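Local coordinates for probable n-acetylneuraminic acid outer membrane channel protein NANC (Escherichia coli, PDB 2WJR), which forms a monomeric beta-barrel channel across the outer membrane that lets N-acetylneuraminic acid enter the bacterium, at residues 90-93 with 99-102; 28-33 with 69-74; 7-10 with 15-18; 105-110 with 151-156; 57-62 with 86-91. The protein carries 1 engineered substitution. One frame throughout, in Å; residues are numbered along the deposited sequence.

All five contacts belong to the wall of one antiparallel beta-barrel. Interactions 1 and 3 are hairpin contacts between adjacent strands, so backbone hydrogen bonds carry them, whereas interactions 2, 4 and 5 reach past an intervening strand and depend on side chains alone. Interactions 1, 2 (an arginine against a methylene) and 4 lie at the surface; 3, with a salt bridge, and 5, with a shared hydroxyl, are partly buried. Interactions 2 and 5 nearly coincide, their centres about 4 Å apart, and alternate along strands 29-40, 53-63, 68-79 and 82-94. Interaction 5 shares K90 and L91 with interaction 1. Interaction 4 continues strand 99-110 from interaction 1 toward the extracellular side, where one of the bound octanes lies.

Interaction 1 of 5, residues 90-93 with 99-102; sequences KLSW and LNFG
W93 and F101 form a hydrogen-bonded pair in the antiparallel beta hairpin of strands 82-94 and 99-110, two neighbouring staves of the transmembrane barrel. The tight part is the backbone: W93 N gives a nearly straight bond of 2.8 Å to F101 O, and F101 N returns one of 2.9 Å to W93 O. Beside them S92 faces G102 as a non-hydrogen-bonded pair, and L91 O comes within 3.2 Å of G102 CA. A CB on G102 would crowd K90 CE, so the bare glycine lets the lysine chain lie close.

On the face that carries W93 and F101 the side chains run side by side, point the same way and touch, W93 CE3 lying 3.7 Å from F101 CD2 in an oblique pair with the planes 32° apart. W68 stacks on the W93 ring, and octane lies near F101.

The other face is polar and watery. With CG anti to its backbone N (chi1 174°), N100 swings its amide over to S92, and ND2 gives OG a straight bond of 3.2 Å in the amide plane; ND2 also bonds to D94 OD1. A leucine in place of N100 would probably leave S92 OG and D94 OD1 without this shared donor. A water lies near S92 OG and donates to N100 OD1 over 2.6 Å.

Interaction 2 of 5, residues 28-33 with 69-74; sequences GWWASM and TVRPGM
R71 reaches over strand 53-63, which lies between their two strands, to meet W30. Along segment 69-74, T69 and V70 come first: T69 O takes a backbone bond from S92 N, while the V70 side chain packs on V89 and L91 of strand 82-94.

R71 follows and makes the contact. Its CG lies opposite the carbonyl carbon (chi1 -70°) and the chain stays extended to NE, which carries the guanidinium across to segment 28-33. NH2 arrives 3.6 Å from W30 CB, which sits at the edge of the guanidinium, near its plane. The indole is turned 78° from that plane, so arginine and tryptophan do not stack; of W30, NH2 meets the CB methylene more closely than the ring. G28 O is more distant, 4.4 Å from R71 NH2. The polar partner of NH2 is N59 OD1, on the strand in between, and a bound buffer molecule lies about 3 Å from the nearest atom of the R71 side chain.

Past R71, P72 and M74 pair through their backbones with Y60 and V58. An arginine reaching over one strand to the next but one is a wall contact of an antiparallel porin barrel, here consistent with the channel's weak anion selectivity.

Interaction 3 of 5, residues 7-10 with 15-18; sequences GYRS and YETR
The beta hairpin of strands 2-9 and 14-24, close to the extracellular end of the barrel, pairs G7 with E16 and Y8 with Y15. G7 and E16 are the hydrogen-bonded pair: G7 N reaches E16 O at 2.8 Å, and E16 N reaches G7 O at 2.9 Å. A CB on G7 would press on E16 CG, so the glycine leaves the glutamate chain its place.

E16 holds CG between its backbone N and carbonyl carbon (chi1 55°) and then extends, which brings the carboxylate beside R9. Their salt bridge runs from R9 NE to E16 OE2 over 3.0 Å. It is almost straight at 176° and lies in the guanidinium plane, although the oxygen is approached from above the plane of the carboxylate. R207 grips the same OE2, and R9 NH1 pairs with E203, so the charges interlock with strand 198-212.

On the face carrying the tyrosines, Y8 CD1 sits over one face of the Y15 ring, 3.9 Å from Y15 CE1. The rings are inclined by 55°, neither stacked nor edge-to-face. Y8 OH is tied to H13 in the turn. In the backbone beside the aromatic pair, Y15 CA comes up to G7 O at 3.2 Å, a CA-H...O contact.

Interaction 4 of 5, residues 105-110 with 151-156; sequences YRYDWK and SKQNDY. With OCT (N-octane), chain G.
Y107 OH and Q153 OE1 stand unusually close, 2.5 Å apart, in a hydrogen bond that the tyrosine donates. It is the single direct link between the two segments. The donor meets the amide oxygen well off the C=O direction, at 125°, and is tilted a little from the carbonyl plane. Ring and amide planes are turned 77° apart, with OE1 at the edge of the ring. Q153 covers the distance by being extended: CG is anti to the backbone N (chi1 176°) and the chain stays straight beyond it. The same OE1 also accepts from N125 ND2, so two donors hold OE1, which would favour this orientation of the amide.

Y107 lies where transmembrane strand 99-110 of the barrel rises to the extracellular side, while Q153 sits just past strand 141-152, with strand 126-136 between them. Octane runs along the tyrosines here. Its C3 lies 3.8 Å above the centre of the Y107 ring, C5 is 3.9 Å from Y107 CB, and C1 lies 3.4 Å from Q153 NE2. The OH of Y105 touches C4.

On the other face of strand 99-110, R106 holds D108 side-on: NE reaches OD1 and NH2 reaches OD2, each over 2.8 Å. Further up, K110 NZ and K152 NZ are 5.5 Å apart, and D124 takes a salt bridge from each, one on each carboxylate oxygen.

Interaction 5 of 5, residues 57-62 with 86-91; sequences EVNYAI and GPYVKL. With EPE (4-(2-hydroxyethyl)-1-piperazine ethanesulfonic acid), chain C.
Two hydrogen bonds join Y88 to segment 57-62, both at its OH. N59 ND2 donates to Y88 OH over 2.9 Å, nearly straight at 169° and in the plane of its amide. Y88 OH in turn points to E57 OE2 at 2.6 Å, a bond of weak geometry with carboxylate and ring planes 87° apart, so the hydroxyl accepts one bond and offers a weaker one. The torsions set this up: Y88 holds CG between its backbone N and carbonyl carbon (chi1 65°), lifting the ring off strand 82-94 toward the other segment.

Of the ring contacts, R104 makes a cation-pi contact with Y88, while N59 CB lies 3.4 Å from Y88 OH. A phenylalanine in place of Y88 would probably leave N59 ND2 without its acceptor here and the E57 carboxylate without its hydroxyl mate.

The contacts with a bound buffer molecule, probably from the crystallisation liquor, are one charged and one a weak hydrogen bond. K90, its chain fully extended, brings NZ to sulfonate O2S at 2.8 Å, and N59 ND2 makes the weak bond to O1S at 2.7 Å. N59 OD1 accepts from R71, so that amide is engaged at both ends.

Polar side chains linked across a strand and a lysine holding a sulfonate suit the inner wall of a porin barrel, consistent with a channel for an acidic sugar.

Interaction 1 of 5, residues 90-93 with 99-102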
# COMPACT_ATOMS: atom_id res chain seq x y z
N LYS A 90 12.73 -4.34 1.47
CA LYS A 90 12.05 -5.04 0.40
C LYS A 90 13.08 -5.85 -0.39
O LYS A 90 14.13 -5.33 -0.75
CB LYS A 90 11.31 -4.08 -0.53
CG LYS A 90 10.49 -4.80 -1.62
CD LYS A 90 9.67 -3.85 -2.47
CE LYS A 90 8.93 -4.62 -3.53
NZ LYS A 90 7.99 -3.72 -4.28
N LEU A 91 12.75 -7.10 -0.66
CA LEU A 91 13.56 -7.94 -1.54
C LEU A 91 12.78 -8.18 -2.82
O LEU A 91 11.63 -8.58 -2.78
CB LEU A 91 13.86 -9.26 -0.83
CG LEU A 91 14.65 -10.31 -1.59
CD1 LEU A 91 16.10 -9.83 -1.79
CD2 LEU A 91 14.57 -11.60 -0.76
N SER A 92 13.44 -7.98 -3.97
CA SER A 92 12.83 -8.07 -5.26
C SER A 92 13.61 -9.03 -6.16
O SER A 92 14.84 -9.00 -6.18
CB SER A 92 12.82 -6.67 -5.86
OG SER A 92 12.29 -6.68 -7.14
N TRP A 93 12.89 -9.89 -6.87
CA TRP A 93 13.50 -10.83 -7.80
C TRP A 93 12.81 -10.79 -9.16
O TRP A 93 11.66 -11.15 -9.27
CB TRP A 93 13.44 -12.23 -7.21
CG TRP A 93 14.00 -13.29 -8.08
CD1 TRP A 93 15.11 -13.20 -8.89
CD2 TRP A 93 13.54 -14.63 -8.18
NE1 TRP A 93 15.34 -14.41 -9.51
CE2 TRP A 93 14.39 -15.30 -9.09
CE3 TRP A 93 12.47 -15.34 -7.61
CZ2 TRP A 93 14.21 -16.64 -9.44
CZ3 TRP A 93 12.30 -16.66 -7.95
CH2 TRP A 93 13.17 -17.30 -8.85
N LEU A 99 8.20 -11.64 -15.22
CA LEU A 99 7.72 -12.11 -13.90
C LEU A 99 8.62 -11.61 -12.79
O LEU A 99 9.82 -11.96 -12.71
CB LEU A 99 7.64 -13.64 -13.88
CG LEU A 99 7.05 -14.35 -12.65
CD1 LEU A 99 5.61 -13.91 -12.41
CD2 LEU A 99 7.12 -15.87 -12.87
N ASN A 100 8.04 -10.80 -11.90
CA ASN A 100 8.75 -10.24 -10.76
C ASN A 100 8.07 -10.63 -9.44
O ASN A 100 6.86 -10.61 -9.34
CB ASN A 100 8.80 -8.71 -10.85
CG ASN A 100 9.43 -8.06 -9.59
OD1 ASN A 100 8.74 -7.79 -8.60
ND2 ASN A 100 10.72 -7.79 -9.66
N PHE A 101 8.88 -10.99 -8.46
CA PHE A 101 8.41 -11.34 -7.13
C PHE A 101 9.02 -10.39 -6.14
O PHE A 101 10.15 -9.90 -6.34
CB PHE A 101 8.81 -12.74 -6.75
CG PHE A 101 8.23 -13.80 -7.63
CD1 PHE A 101 6.92 -14.16 -7.53
CD2 PHE A 101 9.03 -14.44 -8.55
CE1 PHE A 101 6.39 -15.14 -8.33
CE2 PHE A 101 8.50 -15.42 -9.37
CZ PHE A 101 7.20 -15.76 -9.26
N GLY A 102 8.28 -10.11 -5.07
CA GLY A 102 8.72 -9.14 -4.10
C GLY A 102 8.20 -9.51 -2.73
O GLY A 102 7.13 -10.08 -2.62
O HOH W 1 9.14 -6.42 -6.38

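Interaction 2 of 5, residues 28-33 with 69-74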
# COMPACT_ATOMS: atom_id res chain seq x y z
N GLY A 28 20.19 4.64 -7.93
CA GLY A 28 19.53 3.62 -7.08
C GLY A 28 18.44 4.15 -6.14
O GLY A 28 17.59 3.38 -5.67
N TRP A 29 18.46 5.45 -5.87
CA TRP A 29 17.44 6.07 -5.02
C TRP A 29 16.08 6.02 -5.70
O TRP A 29 15.98 6.15 -6.93
CB TRP A 29 17.79 7.51 -4.64
CG TRP A 29 18.88 7.57 -3.63
CD1 TRP A 29 20.21 7.77 -3.87
CD2 TRP A 29 18.75 7.38 -2.22
NE1 TRP A 29 20.92 7.71 -2.70
CE2 TRP A 29 20.05 7.48 -1.67
CE3 TRP A 29 17.67 7.15 -1.37
CZ2 TRP A 29 20.29 7.36 -0.30
CZ3 TRP A 29 17.91 7.01 -0.01
CH2 TRP A 29 19.21 7.12 0.52
N TRP A 30 15.04 5.83 -4.89
CA TRP A 30 13.67 5.84 -5.37
C TRP A 30 12.81 6.56 -4.34
O TRP A 30 13.05 6.43 -3.14
CB TRP A 30 13.16 4.42 -5.58
CG TRP A 30 11.76 4.33 -6.16
CD1 TRP A 30 11.42 4.27 -7.47
CD2 TRP A 30 10.54 4.29 -5.42
NE1 TRP A 30 10.07 4.20 -7.59
CE2 TRP A 30 9.50 4.21 -6.34
CE3 TRP A 30 10.23 4.33 -4.06
CZ2 TRP A 30 8.15 4.16 -5.96
CZ3 TRP A 30 8.89 4.28 -3.67
CH2 TRP A 30 7.87 4.19 -4.62
N ALA A 31 11.86 7.36 -4.80
CA ALA A 31 10.94 8.08 -3.90
C ALA A 31 9.56 8.27 -4.49
O ALA A 31 9.35 8.26 -5.72
CB ALA A 31 11.51 9.43 -3.45
N SER A 32 8.61 8.45 -3.59
CA SER A 32 7.22 8.64 -3.93
C SER A 32 6.60 9.57 -2.90
O SER A 32 6.96 9.55 -1.72
CB SER A 32 6.50 7.30 -3.93
OG SER A 32 5.20 7.41 -4.47
N MET A 33 5.70 10.42 -3.36
CA MET A 33 4.85 11.22 -2.48
C MET A 33 3.43 11.00 -2.96
O MET A 33 3.18 10.97 -4.16
CB MET A 33 5.23 12.71 -2.54
CG MET A 33 6.66 13.00 -2.05
N THR A 69 17.35 -7.42 -6.20
CA THR A 69 17.53 -6.10 -5.59
C THR A 69 17.02 -6.11 -4.14
O THR A 69 15.98 -6.69 -3.85
CB THR A 69 16.74 -5.02 -6.38
OG1 THR A 69 17.14 -5.03 -7.75
CG2 THR A 69 16.99 -3.58 -5.82
N VAL A 70 17.77 -5.48 -3.24
CA VAL A 70 17.35 -5.28 -1.85
C VAL A 70 17.16 -3.78 -1.68
O VAL A 70 18.07 -2.98 -2.02
CB VAL A 70 18.42 -5.79 -0.83
CG1 VAL A 70 17.99 -5.52 0.65
CG2 VAL A 70 18.64 -7.28 -1.01
N ARG A 71 15.99 -3.40 -1.16
CA ARG A 71 15.64 -1.99 -0.94
C ARG A 71 15.35 -1.68 0.54
O ARG A 71 14.20 -1.84 0.99
CB ARG A 71 14.43 -1.60 -1.77
CG ARG A 71 14.67 -1.53 -3.26
CD ARG A 71 13.37 -1.34 -4.01
NE ARG A 71 13.54 -1.38 -5.46
CZ ARG A 71 13.80 -0.33 -6.24
NH1 ARG A 71 13.91 -0.52 -7.55
NH2 ARG A 71 13.95 0.91 -5.74
N PRO A 72 16.36 -1.20 1.27
CA PRO A 72 16.08 -0.56 2.55
C PRO A 72 15.35 0.73 2.29
O PRO A 72 15.63 1.42 1.31
CB PRO A 72 17.48 -0.32 3.13
CG PRO A 72 18.36 -0.27 1.96
CD PRO A 72 17.80 -1.24 1.00
N GLY A 73 14.35 1.01 3.11
CA GLY A 73 13.49 2.14 2.84
C GLY A 73 12.72 2.57 4.06
O GLY A 73 12.84 1.98 5.14
N MET A 74 11.96 3.65 3.89
CA MET A 74 11.00 4.07 4.88
C MET A 74 9.79 4.73 4.26
O MET A 74 9.91 5.52 3.31
CB MET A 74 11.62 5.03 5.88
CG MET A 74 10.63 5.35 7.03
SD MET A 74 11.46 6.07 8.41
CE MET A 74 11.93 7.65 7.71

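Interaction 3 of 5, residues 7-10 with 15-18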
# COMPACT_ATOMS: atom_id res chain seq x y z
N GLY A 7 -11.36 5.24 -5.94
CA GLY A 7 -11.79 3.97 -5.38
C GLY A 7 -13.06 4.06 -4.57
O GLY A 7 -13.34 5.08 -3.95
N TYR A 8 -13.83 2.97 -4.59
CA TYR A 8 -15.02 2.82 -3.75
C TYR A 8 -14.85 1.67 -2.77
O TYR A 8 -14.48 0.57 -3.16
CB TYR A 8 -16.27 2.57 -4.62
CG TYR A 8 -17.48 2.26 -3.75
CD1 TYR A 8 -18.01 3.24 -2.91
CD2 TYR A 8 -18.05 1.00 -3.73
CE1 TYR A 8 -19.10 2.97 -2.08
CE2 TYR A 8 -19.14 0.71 -2.90
CZ TYR A 8 -19.66 1.71 -2.08
OH TYR A 8 -20.72 1.45 -1.25
N ARG A 9 -15.14 1.93 -1.50
CA ARG A 9 -15.12 0.93 -0.46
C ARG A 9 -16.54 0.58 0.00
O ARG A 9 -17.25 1.47 0.49
CB ARG A 9 -14.31 1.42 0.72
CG ARG A 9 -12.85 1.68 0.37
CD ARG A 9 -12.01 1.05 1.42
NE ARG A 9 -10.69 1.62 1.58
CZ ARG A 9 -10.00 1.51 2.71
NH1 ARG A 9 -10.54 0.90 3.76
NH2 ARG A 9 -8.80 2.03 2.81
N SER A 10 -16.90 -0.70 -0.11
CA SER A 10 -18.28 -1.21 0.01
C SER A 10 -18.78 -1.28 1.45
O SER A 10 -19.97 -1.07 1.72
CB SER A 10 -18.40 -2.59 -0.64
N TYR A 15 -15.65 6.82 -0.69
CA TYR A 15 -14.81 7.04 -1.87
C TYR A 15 -13.46 7.58 -1.45
O TYR A 15 -13.36 8.44 -0.59
CB TYR A 15 -15.42 8.09 -2.80
CG TYR A 15 -16.67 7.69 -3.54
CD1 TYR A 15 -16.63 6.73 -4.55
CD2 TYR A 15 -17.89 8.30 -3.26
CE1 TYR A 15 -17.79 6.37 -5.25
CE2 TYR A 15 -19.05 7.95 -3.96
CZ TYR A 15 -18.99 6.98 -4.94
OH TYR A 15 -20.13 6.63 -5.63
N GLU A 16 -12.41 7.09 -2.11
CA GLU A 16 -11.07 7.60 -1.88
C GLU A 16 -10.37 7.91 -3.19
O GLU A 16 -10.56 7.21 -4.19
CB GLU A 16 -10.25 6.62 -1.06
CG GLU A 16 -10.16 5.23 -1.65
CD GLU A 16 -9.29 4.31 -0.80
OE1 GLU A 16 -8.34 4.82 -0.17
OE2 GLU A 16 -9.56 3.08 -0.78
N THR A 17 -9.56 8.95 -3.17
CA THR A 17 -8.74 9.32 -4.32
C THR A 17 -7.30 9.39 -3.89
O THR A 17 -6.98 9.87 -2.80
CB THR A 17 -9.19 10.67 -4.98
OG1 THR A 17 -8.85 11.76 -4.14
CG2 THR A 17 -10.69 10.69 -5.20
N ARG A 18 -6.43 8.85 -4.74
CA ARG A 18 -5.02 8.92 -4.52
C ARG A 18 -4.39 9.65 -5.68
O ARG A 18 -4.70 9.41 -6.85
CB ARG A 18 -4.40 7.52 -4.38
CG ARG A 18 -2.92 7.57 -3.96
CD ARG A 18 -2.26 6.21 -3.95
NE ARG A 18 -2.20 5.63 -5.28
CZ ARG A 18 -1.65 4.46 -5.57
NH1 ARG A 18 -1.09 3.70 -4.63
NH2 ARG A 18 -1.65 4.03 -6.82

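Interaction 4 of 5, residues 105-110 with 151-156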
# COMPACT_ATOMS: atom_id res chain seq x y z
N TYR A 105 9.08 -6.49 4.61
CA TYR A 105 8.70 -6.33 5.99
C TYR A 105 8.89 -4.87 6.38
O TYR A 105 9.97 -4.28 6.16
CB TYR A 105 9.53 -7.22 6.92
CG TYR A 105 9.33 -6.77 8.35
CD1 TYR A 105 8.18 -7.14 9.05
CD2 TYR A 105 10.25 -5.93 8.97
CE1 TYR A 105 7.96 -6.71 10.36
CE2 TYR A 105 10.03 -5.49 10.28
CZ TYR A 105 8.89 -5.88 10.96
OH TYR A 105 8.70 -5.44 12.25
N ARG A 106 7.84 -4.30 6.97
CA ARG A 106 7.84 -2.92 7.43
C ARG A 106 7.32 -2.85 8.87
O ARG A 106 6.34 -3.54 9.21
CB ARG A 106 6.93 -2.08 6.54
CG ARG A 106 6.94 -0.55 6.82
CD ARG A 106 6.11 0.11 5.74
NE ARG A 106 4.72 0.34 6.16
CZ ARG A 106 3.66 0.41 5.36
NH1 ARG A 106 3.77 0.24 4.04
NH2 ARG A 106 2.47 0.66 5.89
N TYR A 107 7.99 -2.05 9.69
CA TYR A 107 7.58 -1.75 11.07
C TYR A 107 7.05 -0.32 11.14
O TYR A 107 7.84 0.62 11.03
CB TYR A 107 8.76 -1.91 12.02
CG TYR A 107 8.45 -1.61 13.49
CD1 TYR A 107 7.52 -2.38 14.18
CD2 TYR A 107 9.09 -0.58 14.16
CE1 TYR A 107 7.22 -2.12 15.52
CE2 TYR A 107 8.81 -0.31 15.52
CZ TYR A 107 7.86 -1.09 16.18
OH TYR A 107 7.58 -0.83 17.51
N ASP A 108 5.74 -0.19 11.34
CA ASP A 108 5.06 1.08 11.41
C ASP A 108 4.99 1.51 12.88
O ASP A 108 4.31 0.87 13.71
CB ASP A 108 3.66 0.96 10.83
CG ASP A 108 3.66 1.00 9.30
OD1 ASP A 108 4.67 1.44 8.69
OD2 ASP A 108 2.65 0.59 8.72
N TRP A 109 5.72 2.57 13.17
CA TRP A 109 5.88 3.07 14.53
C TRP A 109 5.21 4.44 14.58
O TRP A 109 5.53 5.32 13.79
CB TRP A 109 7.37 3.17 14.88
CG TRP A 109 7.63 3.64 16.28
CD1 TRP A 109 7.71 2.88 17.40
CD2 TRP A 109 7.85 5.00 16.70
NE1 TRP A 109 7.97 3.67 18.49
CE2 TRP A 109 8.06 4.98 18.09
CE3 TRP A 109 7.90 6.23 16.03
CZ2 TRP A 109 8.32 6.13 18.83
CZ3 TRP A 109 8.15 7.39 16.77
CH2 TRP A 109 8.35 7.33 18.16
N LYS A 110 4.25 4.61 15.49
CA LYS A 110 3.54 5.88 15.61
C LYS A 110 4.25 6.82 16.57
O LYS A 110 4.59 6.45 17.70
CB LYS A 110 2.10 5.68 16.08
CG LYS A 110 1.17 5.22 15.00
CD LYS A 110 -0.20 4.90 15.54
CE LYS A 110 -1.14 4.44 14.46
NZ LYS A 110 -2.52 4.15 14.96
N SER A 151 -0.09 -7.05 11.85
CA SER A 151 -0.48 -7.40 13.22
C SER A 151 -0.04 -6.33 14.19
O SER A 151 0.94 -5.62 13.96
CB SER A 151 0.14 -8.74 13.62
OG SER A 151 1.54 -8.62 13.66
N LYS A 152 -0.77 -6.22 15.29
CA LYS A 152 -0.50 -5.23 16.31
C LYS A 152 0.58 -5.67 17.25
O LYS A 152 0.60 -6.82 17.70
CB LYS A 152 -1.77 -4.96 17.14
CG LYS A 152 -2.97 -4.56 16.34
CD LYS A 152 -2.77 -3.23 15.68
CE LYS A 152 -4.05 -2.55 15.28
NZ LYS A 152 -3.80 -1.21 14.75
N GLN A 153 1.49 -4.76 17.57
CA GLN A 153 2.50 -5.04 18.56
C GLN A 153 1.90 -4.93 19.99
O GLN A 153 2.24 -5.70 20.88
CB GLN A 153 3.67 -4.09 18.40
CG GLN A 153 4.76 -4.21 19.44
CD GLN A 153 5.98 -3.37 19.09
OE1 GLN A 153 5.87 -2.17 18.81
NE2 GLN A 153 7.14 -4.01 19.08
N ASN A 154 1.01 -3.96 20.18
CA ASN A 154 0.50 -3.60 21.52
C ASN A 154 -1.00 -3.89 21.63
O ASN A 154 -1.57 -4.55 20.76
CB ASN A 154 0.85 -2.14 21.81
CG ASN A 154 2.33 -1.94 22.02
OD1 ASN A 154 2.98 -2.77 22.64
ND2 ASN A 154 2.87 -0.83 21.51
N ASP A 155 -1.66 -3.39 22.68
CA ASP A 155 -3.03 -3.81 22.97
C ASP A 155 -4.07 -3.01 22.20
O ASP A 155 -4.83 -2.24 22.77
CB ASP A 155 -3.28 -3.73 24.50
CG ASP A 155 -4.63 -4.27 24.90
OD1 ASP A 155 -5.24 -5.05 24.12
OD2 ASP A 155 -5.09 -3.92 26.03
N TYR A 156 -4.08 -3.21 20.89
CA TYR A 156 -5.00 -2.57 19.98
C TYR A 156 -5.62 -3.59 19.06
O TYR A 156 -5.18 -4.73 19.01
CB TYR A 156 -4.28 -1.53 19.13
CG TYR A 156 -3.68 -0.40 19.92
CD1 TYR A 156 -4.42 0.75 20.20
CD2 TYR A 156 -2.38 -0.46 20.36
CE1 TYR A 156 -3.87 1.79 20.92
CE2 TYR A 156 -1.83 0.57 21.06
CZ TYR A 156 -2.59 1.70 21.34
OH TYR A 156 -2.00 2.72 22.03
C1 OCT G . 10.27 -3.99 17.81
C2 OCT G . 10.69 -4.49 16.41
C3 OCT G . 11.37 -3.39 15.59
C4 OCT G . 11.72 -3.82 14.15
C5 OCT G . 12.33 -2.66 13.34
C6 OCT G . 13.14 -3.14 12.11
C7 OCT G . 13.30 -2.07 11.02
C8 OCT G . 13.19 -2.64 9.59

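Interaction 5 of 5, residues 57-62 with 86-91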
# COMPACT_ATOMS: atom_id res chain seq x y z
N GLU A 57 7.50 8.07 0.64
CA GLU A 57 8.27 6.84 0.66
C GLU A 57 9.62 7.06 -0.02
O GLU A 57 9.68 7.73 -1.06
CB GLU A 57 7.50 5.74 -0.06
CG GLU A 57 8.13 4.38 0.09
CD GLU A 57 7.23 3.26 -0.34
OE1 GLU A 57 6.04 3.52 -0.66
OE2 GLU A 57 7.71 2.11 -0.35
N VAL A 58 10.67 6.53 0.61
CA VAL A 58 12.02 6.58 0.05
C VAL A 58 12.73 5.25 0.28
O VAL A 58 12.68 4.68 1.38
CB VAL A 58 12.87 7.73 0.64
CG1 VAL A 58 12.22 9.08 0.34
CG2 VAL A 58 13.10 7.54 2.15
N ASN A 59 13.38 4.74 -0.76
CA ASN A 59 14.20 3.56 -0.60
C ASN A 59 15.41 3.67 -1.52
O ASN A 59 15.47 4.57 -2.37
CB ASN A 59 13.42 2.24 -0.80
CG ASN A 59 12.93 2.01 -2.20
OD1 ASN A 59 13.70 2.03 -3.17
ND2 ASN A 59 11.66 1.69 -2.33
N TYR A 60 16.37 2.78 -1.30
CA TYR A 60 17.58 2.74 -2.11
C TYR A 60 17.75 1.33 -2.67
O TYR A 60 17.76 0.36 -1.90
CB TYR A 60 18.79 3.15 -1.26
CG TYR A 60 20.06 3.03 -2.03
CD1 TYR A 60 20.44 4.02 -2.93
CD2 TYR A 60 20.87 1.89 -1.91
CE1 TYR A 60 21.60 3.91 -3.67
CE2 TYR A 60 22.02 1.75 -2.68
CZ TYR A 60 22.39 2.77 -3.55
OH TYR A 60 23.56 2.66 -4.29
N ALA A 61 17.89 1.21 -3.98
CA ALA A 61 17.98 -0.09 -4.64
C ALA A 61 19.43 -0.58 -4.68
O ALA A 61 20.26 0.01 -5.38
CB ALA A 61 17.40 -0.01 -6.05
N ILE A 62 19.71 -1.62 -3.89
CA ILE A 62 21.00 -2.32 -3.89
C ILE A 62 20.94 -3.47 -4.91
O ILE A 62 20.17 -4.42 -4.74
CB ILE A 62 21.36 -2.89 -2.51
CG1 ILE A 62 21.29 -1.80 -1.45
CG2 ILE A 62 22.75 -3.58 -2.51
CD1 ILE A 62 21.30 -2.36 -0.02
N GLY A 86 7.71 4.21 9.04
CA GLY A 86 7.70 2.81 8.62
C GLY A 86 8.97 2.35 7.93
O GLY A 86 8.97 2.21 6.71
N PRO A 87 10.05 2.16 8.70
CA PRO A 87 11.26 1.63 8.11
C PRO A 87 10.98 0.22 7.59
O PRO A 87 10.14 -0.51 8.16
CB PRO A 87 12.25 1.64 9.27
CG PRO A 87 11.40 1.60 10.51
CD PRO A 87 10.22 2.42 10.14
N TYR A 88 11.61 -0.14 6.47
CA TYR A 88 11.37 -1.43 5.87
C TYR A 88 12.56 -1.98 5.10
O TYR A 88 13.52 -1.25 4.82
CB TYR A 88 10.15 -1.38 4.95
CG TYR A 88 10.21 -0.51 3.70
CD1 TYR A 88 9.41 0.62 3.58
CD2 TYR A 88 11.01 -0.86 2.60
CE1 TYR A 88 9.41 1.39 2.42
CE2 TYR A 88 10.98 -0.13 1.45
CZ TYR A 88 10.21 1.00 1.36
OH TYR A 88 10.22 1.73 0.21
N VAL A 89 12.47 -3.27 4.77
CA VAL A 89 13.35 -3.85 3.75
C VAL A 89 12.51 -4.62 2.76
O VAL A 89 11.70 -5.48 3.14
CB VAL A 89 14.44 -4.75 4.33
CG1 VAL A 89 15.33 -5.32 3.18
CG2 VAL A 89 15.28 -3.97 5.33
N LYS A 90 12.73 -4.34 1.47
CA LYS A 90 12.05 -5.04 0.40
C LYS A 90 13.08 -5.85 -0.39
O LYS A 90 14.13 -5.33 -0.75
CB LYS A 90 11.31 -4.08 -0.53
CG LYS A 90 10.49 -4.80 -1.62
CD LYS A 90 9.67 -3.85 -2.47
CE LYS A 90 8.93 -4.62 -3.53
NZ LYS A 90 7.99 -3.72 -4.28
N LEU A 91 12.75 -7.10 -0.66
CA LEU A 91 13.56 -7.94 -1.54
C LEU A 91 12.78 -8.18 -2.82
O LEU A 91 11.63 -8.58 -2.78
CB LEU A 91 13.86 -9.26 -0.83
CG LEU A 91 14.65 -10.31 -1.59
CD1 LEU A 91 16.10 -9.83 -1.79
CD2 LEU A 91 14.57 -11.60 -0.76
N1 EPE C . 9.04 -0.74 -7.74
C2 EPE C . 10.16 -1.49 -8.33
C3 EPE C . 9.75 -2.94 -8.58
N4 EPE C . 8.44 -3.11 -9.22
C5 EPE C . 7.76 -1.87 -9.60
C6 EPE C . 7.81 -0.76 -8.56
C7 EPE C . 8.58 -4.08 -10.31
C8 EPE C . 7.25 -4.51 -10.91
O8 EPE C . 7.51 -5.46 -11.91
C9 EPE C . 9.44 0.66 -7.49
C10 EPE C . 10.28 0.74 -6.23
S EPE C . 9.53 -0.23 -4.92
O1S EPE C . 10.34 -0.20 -3.73
O2S EPE C . 9.42 -1.62 -5.38
O3S EPE C . 8.20 0.26 -4.56